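Local coordinates for protein sarcosine oxidase (Pyrococcus horikoshii, PDB 1Y56) that probably oxidises L-proline as the FAD-containing beta subunit of a dehydrogenase complex, with an FMN bound where it meets another protein chain, at residues 262-267 with 282-287; 242-247 with 289-294; 226-231 with 298-303; 50-55 with 87-92. One frame throughout, in Å; residues are numbered along the deposited sequence.

Contact 1: residues 262-267 with 282-287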
# COMPACT_ATOMS: atom_id res chain seq x y z
N GLY B 262 38.48 -9.78 28.23
CA GLY B 262 39.55 -8.82 28.05
C GLY B 262 39.42 -7.98 26.81
O GLY B 262 38.54 -8.22 25.98
N GLY B 263 40.30 -7.00 26.69
CA GLY B 263 40.35 -6.13 25.53
C GLY B 263 41.78 -5.77 25.21
O GLY B 263 42.71 -6.43 25.68
N ILE B 264 41.94 -4.74 24.38
CA ILE B 264 43.23 -4.18 24.00
C ILE B 264 43.06 -2.67 23.84
O ILE B 264 41.94 -2.15 23.91
CB ILE B 264 43.78 -4.79 22.68
CG1 ILE B 264 42.70 -4.78 21.59
CG2 ILE B 264 44.29 -6.20 22.90
CD1 ILE B 264 43.23 -5.09 20.21
N GLY B 265 44.18 -1.97 23.62
CA GLY B 265 44.17 -0.52 23.42
C GLY B 265 43.27 0.02 22.31
O GLY B 265 42.68 1.08 22.47
N TYR B 266 43.16 -0.73 21.21
CA TYR B 266 42.39 -0.36 20.00
C TYR B 266 41.18 0.57 20.21
O TYR B 266 40.08 0.13 20.51
CB TYR B 266 41.99 -1.63 19.25
CG TYR B 266 41.42 -1.42 17.86
CD1 TYR B 266 42.26 -1.17 16.76
CD2 TYR B 266 40.05 -1.48 17.64
CE1 TYR B 266 41.73 -0.98 15.49
CE2 TYR B 266 39.52 -1.30 16.38
CZ TYR B 266 40.35 -1.05 15.30
OH TYR B 266 39.78 -0.88 14.06
N GLU B 267 41.42 1.87 20.04
CA GLU B 267 40.46 2.91 20.37
C GLU B 267 39.87 3.45 19.08
O GLU B 267 40.59 3.62 18.11
CB GLU B 267 41.20 4.03 21.10
CG GLU B 267 40.37 5.18 21.59
CD GLU B 267 41.16 6.11 22.53
OE1 GLU B 267 41.92 6.99 22.04
OE2 GLU B 267 41.03 5.97 23.77
N ARG B 282 40.28 -9.60 15.20
CA ARG B 282 41.56 -10.11 14.72
C ARG B 282 42.69 -9.74 15.64
O ARG B 282 43.51 -10.58 15.97
CB ARG B 282 41.85 -9.57 13.32
CG ARG B 282 40.89 -10.07 12.26
CD ARG B 282 41.05 -11.56 12.02
NE ARG B 282 42.45 -11.97 12.03
CZ ARG B 282 43.31 -11.83 11.02
NH1 ARG B 282 42.92 -11.29 9.87
NH2 ARG B 282 44.56 -12.25 11.16
N GLU B 283 42.73 -8.48 16.05
CA GLU B 283 43.81 -7.98 16.87
C GLU B 283 43.85 -8.61 18.26
O GLU B 283 44.88 -9.10 18.69
CB GLU B 283 43.79 -6.45 16.93
CG GLU B 283 44.68 -5.77 15.92
CD GLU B 283 44.65 -4.24 16.07
OE1 GLU B 283 43.69 -3.61 15.57
OE2 GLU B 283 45.57 -3.66 16.68
N VAL B 284 42.71 -8.64 18.95
CA VAL B 284 42.65 -9.28 20.26
C VAL B 284 43.12 -10.74 20.20
O VAL B 284 43.84 -11.21 21.08
CB VAL B 284 41.26 -9.16 20.92
CG1 VAL B 284 40.27 -10.14 20.31
CG2 VAL B 284 41.38 -9.40 22.40
N SER B 285 42.71 -11.46 19.16
CA SER B 285 43.13 -12.83 18.99
C SER B 285 44.66 -12.95 18.86
O SER B 285 45.27 -13.85 19.41
CB SER B 285 42.45 -13.44 17.78
OG SER B 285 41.04 -13.33 17.91
N TYR B 286 45.26 -12.03 18.12
CA TYR B 286 46.69 -12.04 17.92
C TYR B 286 47.41 -11.76 19.24
O TYR B 286 48.35 -12.49 19.61
CB TYR B 286 47.11 -11.05 16.84
CG TYR B 286 48.59 -10.86 16.79
CD1 TYR B 286 49.19 -9.80 17.46
CD2 TYR B 286 49.42 -11.77 16.12
CE1 TYR B 286 50.56 -9.64 17.46
CE2 TYR B 286 50.81 -11.61 16.11
CZ TYR B 286 51.36 -10.54 16.79
OH TYR B 286 52.72 -10.34 16.82
N TYR B 287 46.98 -10.73 19.95
CA TYR B 287 47.66 -10.31 21.17
C TYR B 287 47.56 -11.31 22.29
O TYR B 287 48.57 -11.64 22.90
CB TYR B 287 47.19 -8.94 21.61
CG TYR B 287 47.65 -7.87 20.67
CD1 TYR B 287 48.99 -7.80 20.29
CD2 TYR B 287 46.77 -6.93 20.15
CE1 TYR B 287 49.44 -6.83 19.42
CE2 TYR B 287 47.21 -5.95 19.27
CZ TYR B 287 48.55 -5.90 18.92
OH TYR B 287 49.02 -4.94 18.06

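Contact 2: residues 242-247 with 289-294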
# COMPACT_ATOMS: atom_id res chain seq x y z
N VAL B 242 46.08 -9.84 33.92
CA VAL B 242 47.39 -9.75 33.28
C VAL B 242 47.40 -8.65 32.21
O VAL B 242 46.52 -8.61 31.34
CB VAL B 242 47.99 -11.14 32.82
CG1 VAL B 242 46.98 -12.24 32.90
CG2 VAL B 242 48.61 -11.06 31.45
N ILE B 243 48.38 -7.75 32.32
CA ILE B 243 48.54 -6.65 31.38
C ILE B 243 49.80 -6.86 30.57
O ILE B 243 50.85 -7.22 31.11
CB ILE B 243 48.65 -5.28 32.11
CG1 ILE B 243 47.54 -5.11 33.15
CG2 ILE B 243 48.69 -4.11 31.11
CD1 ILE B 243 46.12 -5.08 32.60
N SER B 244 49.68 -6.63 29.26
CA SER B 244 50.85 -6.58 28.39
C SER B 244 50.84 -5.31 27.54
O SER B 244 50.12 -5.23 26.54
CB SER B 244 50.91 -7.82 27.50
OG SER B 244 52.05 -7.78 26.67
N PHE B 245 51.61 -4.31 27.96
CA PHE B 245 51.74 -3.08 27.19
C PHE B 245 52.34 -3.39 25.82
O PHE B 245 51.82 -2.93 24.80
CB PHE B 245 52.60 -2.04 27.91
CG PHE B 245 51.84 -1.18 28.89
CD1 PHE B 245 52.45 -0.73 30.05
CD2 PHE B 245 50.52 -0.80 28.65
CE1 PHE B 245 51.76 0.08 30.97
CE2 PHE B 245 49.81 0.01 29.57
CZ PHE B 245 50.44 0.45 30.72
N LYS B 246 53.40 -4.19 25.79
CA LYS B 246 54.06 -4.48 24.53
C LYS B 246 53.10 -5.09 23.52
O LYS B 246 53.10 -4.69 22.36
CB LYS B 246 55.29 -5.37 24.74
CG LYS B 246 55.78 -6.07 23.48
CD LYS B 246 57.07 -6.84 23.74
CE LYS B 246 57.36 -7.87 22.65
NZ LYS B 246 57.93 -7.24 21.42
N TYR B 247 52.27 -6.05 23.93
CA TYR B 247 51.32 -6.65 22.99
C TYR B 247 49.95 -5.95 22.97
O TYR B 247 48.93 -6.53 23.29
CB TYR B 247 51.19 -8.16 23.21
CG TYR B 247 52.43 -8.94 22.79
CD1 TYR B 247 53.15 -9.69 23.72
CD2 TYR B 247 52.87 -8.92 21.46
CE1 TYR B 247 54.30 -10.40 23.33
CE2 TYR B 247 54.01 -9.63 21.07
CZ TYR B 247 54.71 -10.36 22.00
OH TYR B 247 55.83 -11.05 21.60
N THR B 289 46.96 -14.52 22.26
CA THR B 289 47.60 -15.80 21.98
C THR B 289 49.12 -15.71 21.99
O THR B 289 49.81 -16.73 22.07
CB THR B 289 47.10 -16.41 20.66
OG1 THR B 289 47.38 -15.52 19.58
CG2 THR B 289 45.60 -16.68 20.73
N LYS B 290 49.63 -14.48 21.88
CA LYS B 290 51.05 -14.20 22.10
C LYS B 290 51.34 -14.29 23.58
O LYS B 290 52.39 -14.80 23.98
CB LYS B 290 51.41 -12.79 21.64
CG LYS B 290 51.78 -12.65 20.19
CD LYS B 290 53.23 -13.04 19.93
CE LYS B 290 53.33 -14.39 19.23
NZ LYS B 290 54.44 -14.33 18.25
N ILE B 291 50.41 -13.77 24.40
CA ILE B 291 50.64 -13.66 25.85
C ILE B 291 50.35 -14.98 26.58
O ILE B 291 51.18 -15.43 27.38
CB ILE B 291 50.05 -12.34 26.54
CG1 ILE B 291 48.98 -12.66 27.55
CG2 ILE B 291 49.60 -11.26 25.57
CD1 ILE B 291 49.56 -12.87 28.89
N ILE B 292 49.21 -15.61 26.32
CA ILE B 292 49.01 -16.99 26.78
C ILE B 292 48.55 -17.83 25.58
O ILE B 292 47.41 -17.72 25.16
CB ILE B 292 48.12 -17.16 28.11
CG1 ILE B 292 46.78 -17.82 27.85
CG2 ILE B 292 47.89 -15.87 28.90
CD1 ILE B 292 46.82 -19.32 27.99
N PRO B 293 49.46 -18.63 25.00
CA PRO B 293 49.27 -19.53 23.85
C PRO B 293 48.12 -20.55 23.91
O PRO B 293 47.60 -20.92 22.86
CB PRO B 293 50.60 -20.29 23.79
CG PRO B 293 51.57 -19.30 24.26
CD PRO B 293 50.87 -18.64 25.42
N ALA B 294 47.75 -21.01 25.10
CA ALA B 294 46.64 -21.96 25.24
C ALA B 294 45.32 -21.40 24.69
O ALA B 294 44.51 -22.13 24.12
CB ALA B 294 46.48 -22.41 26.69

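Contact 3: residues 226-231 with 298-303. With FMN (flavin mononucleotide), chain E.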
# COMPACT_ATOMS: atom_id res chain seq x y z
N GLN B 226 36.61 -1.91 23.21
CA GLN B 226 35.96 -3.20 22.98
C GLN B 226 36.46 -4.33 23.89
O GLN B 226 37.54 -4.24 24.48
CB GLN B 226 36.07 -3.61 21.51
CG GLN B 226 35.28 -2.72 20.54
CD GLN B 226 35.35 -3.22 19.11
OE1 GLN B 226 34.75 -4.24 18.77
NE2 GLN B 226 36.07 -2.50 18.26
N ALA B 227 35.66 -5.38 24.01
CA ALA B 227 36.05 -6.54 24.80
C ALA B 227 35.63 -7.84 24.13
O ALA B 227 34.75 -7.86 23.27
CB ALA B 227 35.52 -6.45 26.24
N VAL B 228 36.28 -8.92 24.54
CA VAL B 228 35.95 -10.27 24.09
C VAL B 228 35.67 -11.15 25.31
O VAL B 228 36.13 -10.87 26.42
CB VAL B 228 37.09 -10.85 23.22
CG1 VAL B 228 38.36 -11.03 24.03
CG2 VAL B 228 36.67 -12.14 22.54
N ILE B 229 34.88 -12.20 25.11
CA ILE B 229 34.71 -13.23 26.13
C ILE B 229 34.90 -14.59 25.47
O ILE B 229 34.38 -14.84 24.38
CB ILE B 229 33.33 -13.12 26.87
CG1 ILE B 229 33.24 -14.11 28.02
CG2 ILE B 229 32.14 -13.34 25.89
CD1 ILE B 229 34.18 -13.81 29.12
N THR B 230 35.65 -15.47 26.12
CA THR B 230 35.80 -16.82 25.60
C THR B 230 34.83 -17.77 26.29
O THR B 230 34.06 -17.36 27.16
CB THR B 230 37.24 -17.35 25.76
OG1 THR B 230 37.37 -17.96 27.05
CG2 THR B 230 38.24 -16.23 25.64
N GLN B 231 34.86 -19.04 25.89
CA GLN B 231 34.10 -20.08 26.55
C GLN B 231 34.65 -20.29 27.96
O GLN B 231 35.82 -20.01 28.19
CB GLN B 231 34.21 -21.37 25.76
CG GLN B 231 35.61 -21.89 25.68
CD GLN B 231 35.66 -23.26 25.06
OE1 GLN B 231 36.13 -23.44 23.92
NE2 GLN B 231 35.18 -24.25 25.80
N LEU B 298 40.82 -22.05 22.39
CA LEU B 298 39.58 -21.60 22.99
C LEU B 298 38.62 -20.86 22.06
O LEU B 298 39.01 -19.94 21.33
CB LEU B 298 39.89 -20.74 24.22
CG LEU B 298 39.94 -21.42 25.59
CD1 LEU B 298 40.19 -22.92 25.51
CD2 LEU B 298 40.97 -20.73 26.44
N LEU B 299 37.36 -21.29 22.09
CA LEU B 299 36.27 -20.64 21.37
C LEU B 299 36.01 -19.21 21.86
O LEU B 299 35.89 -18.97 23.07
CB LEU B 299 35.01 -21.46 21.55
CG LEU B 299 34.50 -22.46 20.50
CD1 LEU B 299 35.46 -22.69 19.36
CD2 LEU B 299 34.14 -23.76 21.19
N ILE B 300 35.93 -18.25 20.92
CA ILE B 300 35.39 -16.92 21.22
C ILE B 300 33.87 -17.00 21.10
O ILE B 300 33.38 -17.53 20.12
CB ILE B 300 35.90 -15.85 20.26
CG1 ILE B 300 37.38 -15.60 20.48
CG2 ILE B 300 35.15 -14.56 20.46
CD1 ILE B 300 38.06 -14.94 19.31
N LEU B 301 33.15 -16.48 22.09
CA LEU B 301 31.69 -16.57 22.09
C LEU B 301 31.00 -15.31 21.59
O LEU B 301 30.08 -15.39 20.78
CB LEU B 301 31.16 -16.90 23.49
CG LEU B 301 31.47 -18.30 24.02
CD1 LEU B 301 30.81 -18.50 25.37
CD2 LEU B 301 31.04 -19.39 23.04
N ARG B 302 31.45 -14.16 22.09
CA ARG B 302 30.86 -12.87 21.79
C ARG B 302 31.92 -11.78 21.97
O ARG B 302 32.94 -11.98 22.63
CB ARG B 302 29.64 -12.60 22.70
CG ARG B 302 29.10 -11.15 22.71
CD ARG B 302 27.83 -10.99 23.57
NE ARG B 302 26.65 -11.38 22.80
CZ ARG B 302 25.66 -10.57 22.43
NH1 ARG B 302 24.65 -11.07 21.72
NH2 ARG B 302 25.65 -9.29 22.76
N THR B 303 31.65 -10.63 21.37
CA THR B 303 32.47 -9.44 21.47
C THR B 303 31.51 -8.28 21.72
O THR B 303 30.39 -8.31 21.22
CB THR B 303 33.19 -9.23 20.14
OG1 THR B 303 34.32 -10.10 20.08
CG2 THR B 303 33.67 -7.81 20.00
N1 FMN E . 28.47 -12.22 26.79
C2 FMN E . 28.34 -13.55 26.57
O2 FMN E . 27.81 -13.95 25.52
N3 FMN E . 28.79 -14.44 27.48
C4 FMN E . 29.37 -14.02 28.62
O4 FMN E . 29.77 -14.86 29.45
C4A FMN E . 29.51 -12.65 28.87
N5 FMN E . 30.09 -12.20 30.01
C5A FMN E . 30.25 -10.87 30.27
C6 FMN E . 30.85 -10.47 31.47
C7 FMN E . 31.02 -9.12 31.76
C7M FMN E . 31.68 -8.74 33.07
C8 FMN E . 30.57 -8.16 30.84
C8M FMN E . 30.72 -6.70 31.08
C9 FMN E . 29.96 -8.56 29.65
C9A FMN E . 29.80 -9.92 29.35
N10 FMN E . 29.18 -10.37 28.15
C10 FMN E . 29.05 -11.75 27.91
C1' FMN E . 28.71 -9.43 27.14
C2' FMN E . 27.31 -8.97 27.40
O2' FMN E . 26.46 -9.58 26.42
C3' FMN E . 27.36 -7.43 27.37
O3' FMN E . 26.48 -6.83 28.33
C4' FMN E . 27.05 -6.91 26.00
O4' FMN E . 27.19 -7.65 25.04
C5' FMN E . 26.55 -5.50 25.83
O5' FMN E . 25.31 -5.54 25.12
P FMN E . 25.28 -5.47 23.51
O1P FMN E . 25.56 -4.02 23.23
O2P FMN E . 23.90 -5.95 23.16
O3P FMN E . 26.37 -6.38 23.00

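Contact 4: residues 50-55 with 87-92. With FAD (flavin-adenine dinucleotide), chain I.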
# COMPACT_ATOMS: atom_id res chain seq x y z
N GLY B 50 37.91 -4.27 36.90
CA GLY B 50 38.67 -3.35 37.84
C GLY B 50 39.96 -4.05 38.12
O GLY B 50 40.40 -4.78 37.24
N ILE B 51 40.62 -3.90 39.27
CA ILE B 51 40.59 -2.84 40.26
C ILE B 51 42.08 -2.86 40.61
O ILE B 51 42.65 -3.92 40.85
CB ILE B 51 39.81 -3.19 41.56
CG1 ILE B 51 38.32 -3.40 41.29
CG2 ILE B 51 39.98 -2.07 42.61
CD1 ILE B 51 37.50 -3.72 42.54
N ARG B 52 42.71 -1.69 40.65
CA ARG B 52 44.14 -1.60 40.56
C ARG B 52 44.65 -0.43 41.39
O ARG B 52 43.99 0.62 41.47
CB ARG B 52 44.48 -1.35 39.10
CG ARG B 52 45.86 -1.71 38.68
CD ARG B 52 46.40 -0.71 37.63
NE ARG B 52 45.41 -0.26 36.64
CZ ARG B 52 45.49 0.89 35.97
NH1 ARG B 52 44.54 1.21 35.10
NH2 ARG B 52 46.50 1.74 36.17
N GLN B 53 45.82 -0.60 42.02
CA GLN B 53 46.49 0.50 42.73
C GLN B 53 47.81 0.90 42.06
O GLN B 53 48.48 1.82 42.51
CB GLN B 53 46.76 0.13 44.20
CG GLN B 53 45.54 -0.19 45.03
CD GLN B 53 45.86 -1.07 46.22
OE1 GLN B 53 45.89 -0.61 47.36
NE2 GLN B 53 46.13 -2.36 45.95
N GLN B 54 48.18 0.18 41.00
CA GLN B 54 49.42 0.43 40.27
C GLN B 54 49.27 1.58 39.26
O GLN B 54 49.10 1.37 38.06
CB GLN B 54 49.94 -0.84 39.61
CG GLN B 54 50.34 -1.93 40.60
CD GLN B 54 50.87 -3.17 39.92
OE1 GLN B 54 51.92 -3.14 39.27
NE2 GLN B 54 50.16 -4.28 40.07
N PHE B 55 49.32 2.80 39.80
CA PHE B 55 49.30 4.03 39.03
C PHE B 55 50.66 4.72 39.18
O PHE B 55 51.55 4.19 39.86
CB PHE B 55 48.14 4.91 39.50
CG PHE B 55 46.80 4.43 39.02
CD1 PHE B 55 46.18 3.34 39.63
CD2 PHE B 55 46.17 5.06 37.96
CE1 PHE B 55 44.93 2.88 39.17
CE2 PHE B 55 44.93 4.62 37.49
CZ PHE B 55 44.31 3.53 38.10
N TYR B 87 47.27 -7.92 40.12
CA TYR B 87 47.44 -7.41 38.77
C TYR B 87 48.86 -7.69 38.39
O TYR B 87 49.77 -7.50 39.20
CB TYR B 87 47.29 -5.90 38.75
CG TYR B 87 46.12 -5.29 38.01
CD1 TYR B 87 46.33 -4.50 36.88
CD2 TYR B 87 44.81 -5.43 38.48
CE1 TYR B 87 45.28 -3.89 36.22
CE2 TYR B 87 43.73 -4.82 37.82
CZ TYR B 87 43.98 -4.05 36.69
OH TYR B 87 42.95 -3.44 36.03
N LEU B 88 49.08 -8.10 37.15
CA LEU B 88 50.38 -8.54 36.70
C LEU B 88 50.76 -7.81 35.41
O LEU B 88 50.22 -8.10 34.35
CB LEU B 88 50.31 -10.04 36.45
CG LEU B 88 51.59 -10.82 36.32
CD1 LEU B 88 52.31 -10.86 37.67
CD2 LEU B 88 51.24 -12.21 35.85
N PHE B 89 51.68 -6.86 35.51
CA PHE B 89 52.16 -6.14 34.34
C PHE B 89 53.38 -6.86 33.77
O PHE B 89 54.43 -6.88 34.40
CB PHE B 89 52.57 -4.73 34.73
CG PHE B 89 51.41 -3.80 34.99
CD1 PHE B 89 50.93 -2.96 33.98
CD2 PHE B 89 50.81 -3.73 36.25
CE1 PHE B 89 49.88 -2.08 34.23
CE2 PHE B 89 49.76 -2.86 36.50
CZ PHE B 89 49.29 -2.04 35.50
N LEU B 90 53.24 -7.46 32.59
CA LEU B 90 54.40 -8.14 31.97
C LEU B 90 55.36 -7.15 31.32
O LEU B 90 54.93 -6.29 30.55
CB LEU B 90 53.95 -9.16 30.93
CG LEU B 90 52.93 -10.22 31.32
CD1 LEU B 90 52.46 -10.95 30.08
CD2 LEU B 90 53.53 -11.17 32.35
N LEU B 91 56.65 -7.29 31.60
CA LEU B 91 57.68 -6.42 31.03
C LEU B 91 58.63 -7.21 30.11
O LEU B 91 58.93 -8.37 30.36
CB LEU B 91 58.48 -5.76 32.15
CG LEU B 91 57.93 -4.63 33.03
CD1 LEU B 91 56.42 -4.40 32.97
CD2 LEU B 91 58.35 -4.90 34.46
N TYR B 92 59.10 -6.55 29.05
CA TYR B 92 59.90 -7.23 28.02
C TYR B 92 61.25 -6.61 27.70
O TYR B 92 62.05 -7.24 27.02
CB TYR B 92 59.12 -7.35 26.72
CG TYR B 92 57.76 -7.94 26.89
CD1 TYR B 92 57.54 -9.29 26.65
CD2 TYR B 92 56.68 -7.15 27.29
CE1 TYR B 92 56.28 -9.84 26.80
CE2 TYR B 92 55.42 -7.69 27.45
CZ TYR B 92 55.22 -9.04 27.20
OH TYR B 92 53.98 -9.58 27.35
PA FAD I . 28.32 5.15 33.54
O1A FAD I . 28.20 5.33 32.05
O2A FAD I . 28.39 3.75 34.09
O5B FAD I . 27.13 5.98 34.24
C5B FAD I . 26.62 7.17 33.67
C4B FAD I . 25.11 7.03 33.66
O4B FAD I . 24.52 8.31 33.43
C3B FAD I . 24.60 6.10 32.56
O3B FAD I . 23.98 4.95 33.14
C2B FAD I . 23.61 6.95 31.78
O2B FAD I . 22.36 6.31 31.53
C1B FAD I . 23.32 8.10 32.71
N9A FAD I . 22.89 9.31 31.97
C8A FAD I . 23.45 9.86 30.87
N7A FAD I . 22.71 10.93 30.52
C5A FAD I . 21.70 11.05 31.40
C6A FAD I . 20.64 11.95 31.56
N6A FAD I . 20.49 12.98 30.70
N1A FAD I . 19.78 11.78 32.57
C2A FAD I . 19.91 10.75 33.44
N3A FAD I . 20.92 9.87 33.32
C4A FAD I . 21.82 10.01 32.31
N1 FAD I . 36.98 0.64 34.67
C2 FAD I . 37.69 0.04 35.64
O2 FAD I . 37.89 0.66 36.70
N3 FAD I . 38.20 -1.20 35.50
C4 FAD I . 38.02 -1.93 34.38
O4 FAD I . 38.49 -3.09 34.28
C4X FAD I . 37.30 -1.38 33.33
N5 FAD I . 37.08 -2.04 32.17
C5X FAD I . 36.36 -1.47 31.17
C6 FAD I . 36.15 -2.19 29.98
C7 FAD I . 35.41 -1.63 28.94
C7M FAD I . 35.20 -2.42 27.66
C8 FAD I . 34.89 -0.34 29.08
C8M FAD I . 34.10 0.31 28.00
C9 FAD I . 35.10 0.39 30.25
C9A FAD I . 35.83 -0.17 31.31
N10 FAD I . 36.01 0.55 32.43
C10 FAD I . 36.76 -0.00 33.50
C1' FAD I . 35.47 1.90 32.54
C2' FAD I . 34.30 1.94 33.48
O2' FAD I . 33.23 1.23 32.86
C3' FAD I . 33.88 3.38 33.66
O3' FAD I . 35.00 4.15 34.10
C4' FAD I . 32.76 3.47 34.68
O4' FAD I . 31.63 2.67 34.28
C5' FAD I . 32.31 4.90 34.86
O5' FAD I . 31.13 4.83 35.64
P FAD I . 30.10 6.04 35.59
O1P FAD I . 30.91 7.31 35.70
O2P FAD I . 29.01 5.72 36.57
O3P FAD I . 29.61 5.95 34.06
O HOH W 1 43.09 -0.91 34.31

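Contact 1: residues 262-267 with 282-287
With chi1 near 49°, I264 sets CG1 between its backbone N and carbonyl carbon, and the extended arm beyond carries CD1 to the helix, 3.6 Å from CB of E283. The other branch of I264 comes in from beside the backbone N, and its CG2 meets CD2 of Y287 obliquely at 3.8 Å. CD1 of I264 also lies at the edge of that ring, in its plane, 4.0 Å from CD2 of Y287, while V284 adds a more distant methyl contact. At Y266, where CG stands anti to the backbone N (chi1 -169°), the ring is turned to the carboxylate of E283, whose OE1 lies 3.1 Å from CD1 of Y266; the two planes are 85° apart. Cut back to an alanine, I264 would lose both branches, and a gap would probably open beside the edge of Y287 and CB of E283. V284 is lodged against V228 of strand 221-230, and E283 also packs on a basic side chain of another protein chain. No hydrogen bond crosses between segment 262-267 and the helix, so the joint probably rests on apolar packing round I264, with the E283 carboxylate set against the Y266 ring at its margin.

Contact 2: residues 242-247 with 289-294
V242 and I291 reach toward each other tip to tip, CG2 of the valine against CD1 of the isoleucine, at the buried end of the contact, though the exact spacing of the two methyls is doubtful. The second branch of I291 turns along the strand, where its CG2 lies 4.2 Å from CB of S244 and at a like distance from CB of Y247. The tightness here rests on the buried surroundings: L90 of strand 87-91 and L252 of strand 250-253 also touch I291, so the isoleucine is enclosed by residues of three neighbouring strands. These strands belong to the large mixed sheet of the FAD-dependent oxidoreductase fold, and the contact lays the C-terminal end of helix 278-291 against strand 241-244 just where each element runs out: I292 is the first residue to leave helical angles, and the chain beyond S244 turns off the sheet. An ST motif forms that turn. OG of S244, anti to its own backbone N (chi1 -179°), accepts the amide N of Y247 at 3.2 Å with an angle of 158° at the hydrogen, and it is also hydrogen-bonded to Y92. The turn presents the buried ring of Y247 to the helix, and the solvent side begins beyond it, at K290. CB of K290 sits 3.9 Å from the ring centroid of Y247, almost on the ring normal, a CH-pi contact over the face. The lysine chain then bends along the ring, bringing CD of K290 to 3.7 Å from OH of Y247, before its exposed end leads away; that tyrosine hydroxyl is instead hydrogen-bonded to E133.

Contact 3: residues 226-231 with 298-303
Strands 221-230 and 299-310 pair antiparallel along one wall of the FMN pocket, and a beta bulge interrupts them: I229 and R302 form a hydrogen-bonded pair, but T230 faces I300, leaving L301 as the extra residue. I229 N donates to O of R302 at 3.2 Å, and I229 O accepts from N of L301 at 3.1 Å, so I229 grips both sides of the bulge. Beyond it Q231 N bonds to O of L299, and the glutamine side chain extends the pairing. Its CG is folded between backbone N and carbonyl carbon (chi1 62°), which brings OE1 of Q231 back to the amide N of L299 at 3.1 Å; the bond lies in the amide carbonyl plane on a lone pair. On the face of I229 and R302 lies the flavin: CG1 of I229 is 3.8 Å from O4 of FMN, and R302, bent at chi3 (-83°), runs along the flavin and ribityl chain until its NH2 donates to O4' of FMN at 3.2 Å. The phosphate stands at the edge of the guanidinium, near its plane, with O3P of FMN 3.0 Å from NH2 of R302. Both other guanidinium nitrogens are hydrogen-bonded to another protein chain, which probably fixes the group's rotation. On the reverse side, CG2 of V228 meets CG2 of I300 at 3.5 Å, and V228, I300 and T303 pack against helix 278-291. R46 also binds FMN, while L299 and I300 pair with a strand of another protein chain, carrying the sheet across the interface.

Contact 4: residues 50-55 with 87-92
Polar contacts gather at the two ends of Y87. Its OH lies 3.1 Å from O of G50, with a water a similar distance away that also takes a hydrogen bond from NH1 of R52. At the backbone end, NE2 of Q54 makes a weak hydrogen bond to O of Y87 at 3.4 Å; the same amide is also hydrogen-bonded to S138 and D143. Of the aromatic contacts, the chief one is a CH-pi approach: CG of R52, anti to the backbone N (chi1 -158°), sits over the face of the Y87 ring, 3.3 Å from its centroid. Further out, CD of R52 reaches the edge of F89, 3.8 Å from CZ. The guanidinium then turns back within its own loop, NH2 of R52 donating to O of Q54 at 3.2 Å while lying over the face of F55. A phenylalanine in place of Y87 has no hydroxyl, and the bridging water and the G50 carbonyl would probably lose that partner. G50, at positive phi and followed by a cis peptide bond, donates its N to O4 of FAD at 2.9 Å. The loop that offers this backbone N to the flavin ring thus packs on strand 87-91, forming part of the FAD pocket of this FAD-dependent oxidoreductase.

In the fold
From the N terminus, contact 4 closes first, bringing the flavin-binding loop 50-55 against strand 87-91 before any other contact opens. The remaining three form concentric loops without crossing: contact 3 opens at 226-231, contact 2 at 242-247 and contact 1 at 262-267, and they close in reverse order, at 282-287, 289-294 and 298-303. All four reach one mixed sheet. Contacts 1 and 2 fasten successive parts of helix 278-291 to it, and contact 3 adds the following strand beside 221-230. Contact 2 adjoins contact 4 through paired strands 241-244 and 87-91, whereas contacts 3 and 4, about 22 Å apart between centres, do not touch; contact 3 holds FMN-pocket residues and contact 4 an FAD-pocket residue.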